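Local coordinates for GTPase-activating protein BEM3 (Saccharomyces cerevisiae S288C, PDB 6FSF) that as a whole protein activates the GTPase activity of CDC42 and, less efficiently, RHO1, and binds phosphatidylinositol-3-phosphate, this piece being its tandem PX and PH domains, at residues R61-D64 with V65-S69; N101-Y104 with T105-S109. All blocks are in the same frame, centred on the assembly; numbering follows the deposited sequence.

Contacts 1 and 2 are both i to i+4 arrangements within single helices of the PX domain: contact 1 on helix 57-70, contact 2 at the C-terminal end of helix 90-107. Each has one buried flank and one at the surface. In contact 1 the buried side is L63 and M67, and a salt bridge runs from buried D64 to exposed K68; in contact 2 the buried side is aromatic, and its outer side uses hydroxyls turned back onto backbone carbonyls. The helices meet where D64 OD1 lies 2.7 Å from Y103 OH, a probable hydrogen bond, and where M67 CE packs against I107 CD1. The centres of the two contacts are about 14 Å apart.

Contact 1 of 2, residues R61-D64 with V65-S69; sequences RELD and VYMKS
D64 and K68, one helical turn apart, form the charged part of this contact. K68 NZ reaches D64 OD1 at 3.1 Å, a salt bridge whose hydrogen-bond component is weak. K68 CG lies by D64 O through chi1 (-47°), and the bend at chi2 (-76°) turns the rest of the chain back, bringing K68 CE to 3.1 Å from D64 OD2, so both CE and NZ lie near the carboxylate, NZ nearer to OD1. Y103 OH of helix 90-107 hydrogen-bonds to the same OD1 and is the stronger partner, K68 the weaker second one; the shared atom probably helps fix the rotation of the carboxylate.

The apolar part is L63 with M67. M67 folds back at its last torsion (chi3 -65°), putting the methyl CE 4.1 Å from L63 CG and close to D64 CA. Beyond the pair, L63 packs on F124 and M67 on I121, both of helix 115-125.

Backbone bonds from V65, Y66, M67 and K68 back to R61, E62, L63 and D64 hold the spacing, K68 N to D64 O being the straightest. This is an amphipathic alpha-helix with an i to i+4 salt bridge, the helix that follows the beta-meander of the PX fold.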
loop_
_atom_site.group_PDB
_atom_site.type_symbol
_atom_site.label_atom_id
_atom_site.label_comp_id
_atom_site.label_asym_id
_atom_site.label_seq_id
_atom_site.Cartn_x
_atom_site.Cartn_y
_atom_site.Cartn_z
ATOM N N ARG A 61 9.752 -5.335 10.098
ATOM C CA ARG A 61 9.887 -5.975 11.401
ATOM C C ARG A 61 11.325 -5.929 11.898
ATOM O O ARG A 61 11.561 -5.842 13.109
ATOM C CB ARG A 61 9.400 -7.423 11.331
ATOM C CG ARG A 61 7.989 -7.586 10.798
ATOM C CD ARG A 61 7.527 -9.031 10.898
ATOM N NE ARG A 61 6.213 -9.226 10.291
ATOM C CZ ARG A 61 5.064 -8.914 10.881
ATOM N NH1 ARG A 61 5.064 -8.386 12.096
ATOM N NH2 ARG A 61 3.916 -9.126 10.253
ATOM N N GLU A 62 12.294 -5.983 10.982
ATOM C CA GLU A 62 13.699 -5.942 11.374
ATOM C C GLU A 62 14.036 -4.634 12.079
ATOM O O GLU A 62 14.656 -4.635 13.149
ATOM C CB GLU A 62 14.589 -6.142 10.149
ATOM C CG GLU A 62 16.038 -5.748 10.369
ATOM C CD GLU A 62 16.937 -6.206 9.245
ATOM O OE1 GLU A 62 17.102 -7.434 9.088
ATOM O OE2 GLU A 62 17.470 -5.345 8.512
ATOM N N LEU A 63 13.640 -3.503 11.490
ATOM C CA LEU A 63 13.863 -2.219 12.149
ATOM C C LEU A 63 13.089 -2.135 13.459
ATOM O O LEU A 63 13.585 -1.579 14.448
ATOM C CB LEU A 63 13.469 -1.073 11.220
ATOM C CG LEU A 63 13.514 0.318 11.858
ATOM C CD1 LEU A 63 14.946 0.725 12.172
ATOM C CD2 LEU A 63 12.834 1.342 10.967
ATOM N N ASP A 64 11.872 -2.683 13.480
ATOM C CA ASP A 64 11.094 -2.725 14.713
ATOM C C ASP A 64 11.816 -3.518 15.794
ATOM O O ASP A 64 11.877 -3.087 16.951
ATOM C CB ASP A 64 9.715 -3.324 14.439
ATOM C CG ASP A 64 8.830 -3.340 15.671
ATOM O OD1 ASP A 64 8.380 -2.254 16.089
ATOM O OD2 ASP A 64 8.578 -4.434 16.212
ATOM N N VAL A 65 12.379 -4.675 15.436
ATOM C CA VAL A 65 13.122 -5.473 16.409
ATOM C C VAL A 65 14.303 -4.681 16.956
ATOM O O VAL A 65 14.586 -4.711 18.160
ATOM C CB VAL A 65 13.573 -6.805 15.779
ATOM C CG1 VAL A 65 14.597 -7.495 16.665
ATOM C CG2 VAL A 65 12.375 -7.717 15.547
ATOM N N TYR A 66 15.003 -3.951 16.083
ATOM C CA TYR A 66 16.132 -3.145 16.533
ATOM C C TYR A 66 15.691 -2.093 17.542
ATOM O O TYR A 66 16.405 -1.810 18.511
ATOM C CB TYR A 66 16.818 -2.483 15.337
ATOM C CG TYR A 66 17.950 -1.548 15.715
ATOM C CD1 TYR A 66 19.250 -2.016 15.846
ATOM C CD2 TYR A 66 17.716 -0.196 15.939
ATOM C CE1 TYR A 66 20.284 -1.164 16.193
ATOM C CE2 TYR A 66 18.742 0.661 16.289
ATOM C CZ TYR A 66 20.025 0.173 16.415
ATOM O OH TYR A 66 21.052 1.022 16.761
ATOM N N MET A 67 14.513 -1.503 17.335
ATOM C CA MET A 67 14.084 -0.412 18.203
ATOM C C MET A 67 13.636 -0.932 19.563
ATOM O O MET A 67 13.968 -0.345 20.598
ATOM C CB MET A 67 12.978 0.395 17.528
ATOM C CG MET A 67 13.474 1.201 16.338
ATOM S SD MET A 67 12.225 2.282 15.625
ATOM C CE MET A 67 11.058 1.074 15.013
ATOM N N LYS A 68 12.891 -2.039 19.586
ATOM C CA LYS A 68 12.465 -2.606 20.863
ATOM C C LYS A 68 13.656 -2.877 21.775
ATOM O O LYS A 68 13.558 -2.729 22.998
ATOM C CB LYS A 68 11.685 -3.903 20.650
ATOM C CG LYS A 68 10.605 -3.871 19.584
ATOM C CD LYS A 68 9.356 -3.140 20.031
ATOM C CE LYS A 68 8.193 -3.483 19.108
ATOM N NZ LYS A 68 7.214 -2.369 18.987
ATOM N N SER A 69 14.793 -3.258 21.194
ATOM C CA SER A 69 15.952 -3.703 21.959
ATOM C C SER A 69 16.871 -2.568 22.378
ATOM O O SER A 69 17.579 -2.704 23.381
ATOM C CB SER A 69 16.749 -4.730 21.148
ATOM O OG SER A 69 16.847 -4.332 19.790
#

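Contact 2 of 2, residues N101-Y104 with T105-S109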
loop_
_atom_site.group_PDB
_atom_site.type_symbol
_atom_site.label_atom_id
_atom_site.label_comp_id
_atom_site.label_asym_id
_atom_site.label_seq_id
_atom_site.Cartn_x
_atom_site.Cartn_y
_atom_site.Cartn_z
ATOM N N ASN A 101 0.189 2.984 8.779
ATOM C CA ASN A 101 0.142 4.443 8.810
ATOM C C ASN A 101 0.238 4.963 10.240
ATOM O O ASN A 101 1.015 5.881 10.530
ATOM C CB ASN A 101 -1.137 4.942 8.139
ATOM C CG ASN A 101 -0.885 5.504 6.756
ATOM O OD1 ASN A 101 0.114 6.185 6.525
ATOM N ND2 ASN A 101 -1.789 5.220 5.828
ATOM N N GLN A 102 -0.550 4.384 11.150
ATOM C CA GLN A 102 -0.466 4.758 12.559
ATOM C C GLN A 102 0.916 4.469 13.125
ATOM O O GLN A 102 1.438 5.241 13.937
ATOM C CB GLN A 102 -1.529 4.011 13.362
ATOM C CG GLN A 102 -2.944 4.408 13.021
ATOM C CD GLN A 102 -3.159 5.899 13.152
ATOM O OE1 GLN A 102 -3.365 6.596 12.159
ATOM N NE2 GLN A 102 -3.112 6.397 14.381
ATOM N N TYR A 103 1.517 3.353 12.711
ATOM C CA TYR A 103 2.813 2.947 13.243
ATOM C C TYR A 103 3.892 3.968 12.908
ATOM O O TYR A 103 4.600 4.461 13.795
ATOM C CB TYR A 103 3.180 1.567 12.696
ATOM C CG TYR A 103 4.556 1.076 13.089
ATOM C CD1 TYR A 103 4.752 0.392 14.281
ATOM C CD2 TYR A 103 5.653 1.274 12.260
ATOM C CE1 TYR A 103 6.004 -0.069 14.642
ATOM C CE2 TYR A 103 6.909 0.818 12.611
ATOM C CZ TYR A 103 7.078 0.145 13.805
ATOM O OH TYR A 103 8.325 -0.315 14.160
ATOM N N TYR A 104 4.035 4.297 11.623
ATOM C CA TYR A 104 5.150 5.146 11.217
ATOM C C TYR A 104 4.896 6.614 11.525
ATOM O O TYR A 104 5.848 7.391 11.649
ATOM C CB TYR A 104 5.450 4.947 9.737
ATOM C CG TYR A 104 6.299 3.726 9.468
ATOM C CD1 TYR A 104 7.573 3.618 10.007
ATOM C CD2 TYR A 104 5.833 2.688 8.673
ATOM C CE1 TYR A 104 8.356 2.508 9.768
ATOM C CE2 TYR A 104 6.604 1.572 8.432
ATOM C CZ TYR A 104 7.869 1.486 8.981
ATOM O OH TYR A 104 8.650 0.375 8.740
ATOM N N THR A 105 3.632 7.017 11.648
ATOM C CA THR A 105 3.342 8.357 12.148
ATOM C C THR A 105 3.846 8.516 13.575
ATOM O O THR A 105 4.398 9.561 13.937
ATOM C CB THR A 105 1.839 8.646 12.068
ATOM O OG1 THR A 105 1.428 8.679 10.693
ATOM C CG2 THR A 105 1.505 9.980 12.718
ATOM N N SER A 106 3.680 7.477 14.396
ATOM C CA SER A 106 4.153 7.542 15.773
ATOM C C SER A 106 5.676 7.544 15.835
ATOM O O SER A 106 6.267 8.248 16.664
ATOM C CB SER A 106 3.574 6.374 16.576
ATOM O OG SER A 106 2.157 6.395 16.564
ATOM N N ILE A 107 6.326 6.776 14.956
ATOM C CA ILE A 107 7.782 6.659 14.982
ATOM C C ILE A 107 8.430 8.026 14.791
ATOM O O ILE A 107 9.250 8.465 15.606
ATOM C CB ILE A 107 8.255 5.655 13.913
ATOM C CG1 ILE A 107 7.842 4.238 14.302
ATOM C CG2 ILE A 107 9.760 5.740 13.721
ATOM C CD1 ILE A 107 8.404 3.780 15.634
ATOM N N PHE A 108 8.063 8.724 13.718
ATOM C CA PHE A 108 8.630 10.029 13.413
ATOM C C PHE A 108 8.023 11.155 14.245
ATOM O O PHE A 108 8.298 12.327 13.965
ATOM C CB PHE A 108 8.472 10.328 11.919
ATOM C CG PHE A 108 9.294 9.431 11.034
ATOM C CD1 PHE A 108 8.727 8.322 10.428
ATOM C CD2 PHE A 108 10.640 9.686 10.828
ATOM C CE1 PHE A 108 9.487 7.487 9.619
ATOM C CE2 PHE A 108 11.405 8.857 10.021
ATOM C CZ PHE A 108 10.830 7.755 9.416
ATOM N N SER A 109 7.216 10.825 15.252
ATOM C CA SER A 109 6.700 11.812 16.190
ATOM C C SER A 109 7.384 11.758 17.548
ATOM O O SER A 109 7.150 12.645 18.377
ATOM C CB SER A 109 5.187 11.633 16.381
ATOM O OG SER A 109 4.498 11.880 15.169
#
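The Y103 ring, at the C-terminal end of helix 90-107 of the PX fold, has I107 CG1 over one face, a CH-pi contact 4.2 Å from the ring centroid and 22° off the normal, displaced toward the CE2 rim. At its edge, in plane, is CD2 of the neighbouring Y104. The Y104 ring in turn carries Y103 CD2 3.6 Å above its plane, over the centre, while I107 CG1 and F108 CE1 approach it obliquely. The F108 ring receives Y104 O near its own plane, 3.3 Å from CD1.

These aromatics sit in the core, Y103 and Y104 on the last turns of the helix and F108 just past its end: Y104 packs on V60 and F124, and F108 on I121 and edge-to-face on F16. Y103 lies beside P77 and L79. Its CG is set anti to the backbone N (chi1 176°), which sends the ring along the flank toward I107.

On the outer side, two carbonyls are each gripped twice. T105 N and T105 OG1 come to N101 O from opposite faces of its plane, the hydroxyl at 2.8 Å; S106 N and S106 OG do the same to Q102 O, the hydroxyl at 3.0 Å. The helical pattern then frays: F108 N bonds only weakly to Y104 O, although nearly straight, and F108 leaves helical torsions. Past that break, S109 OG donates back to T105 O at 2.6 Å.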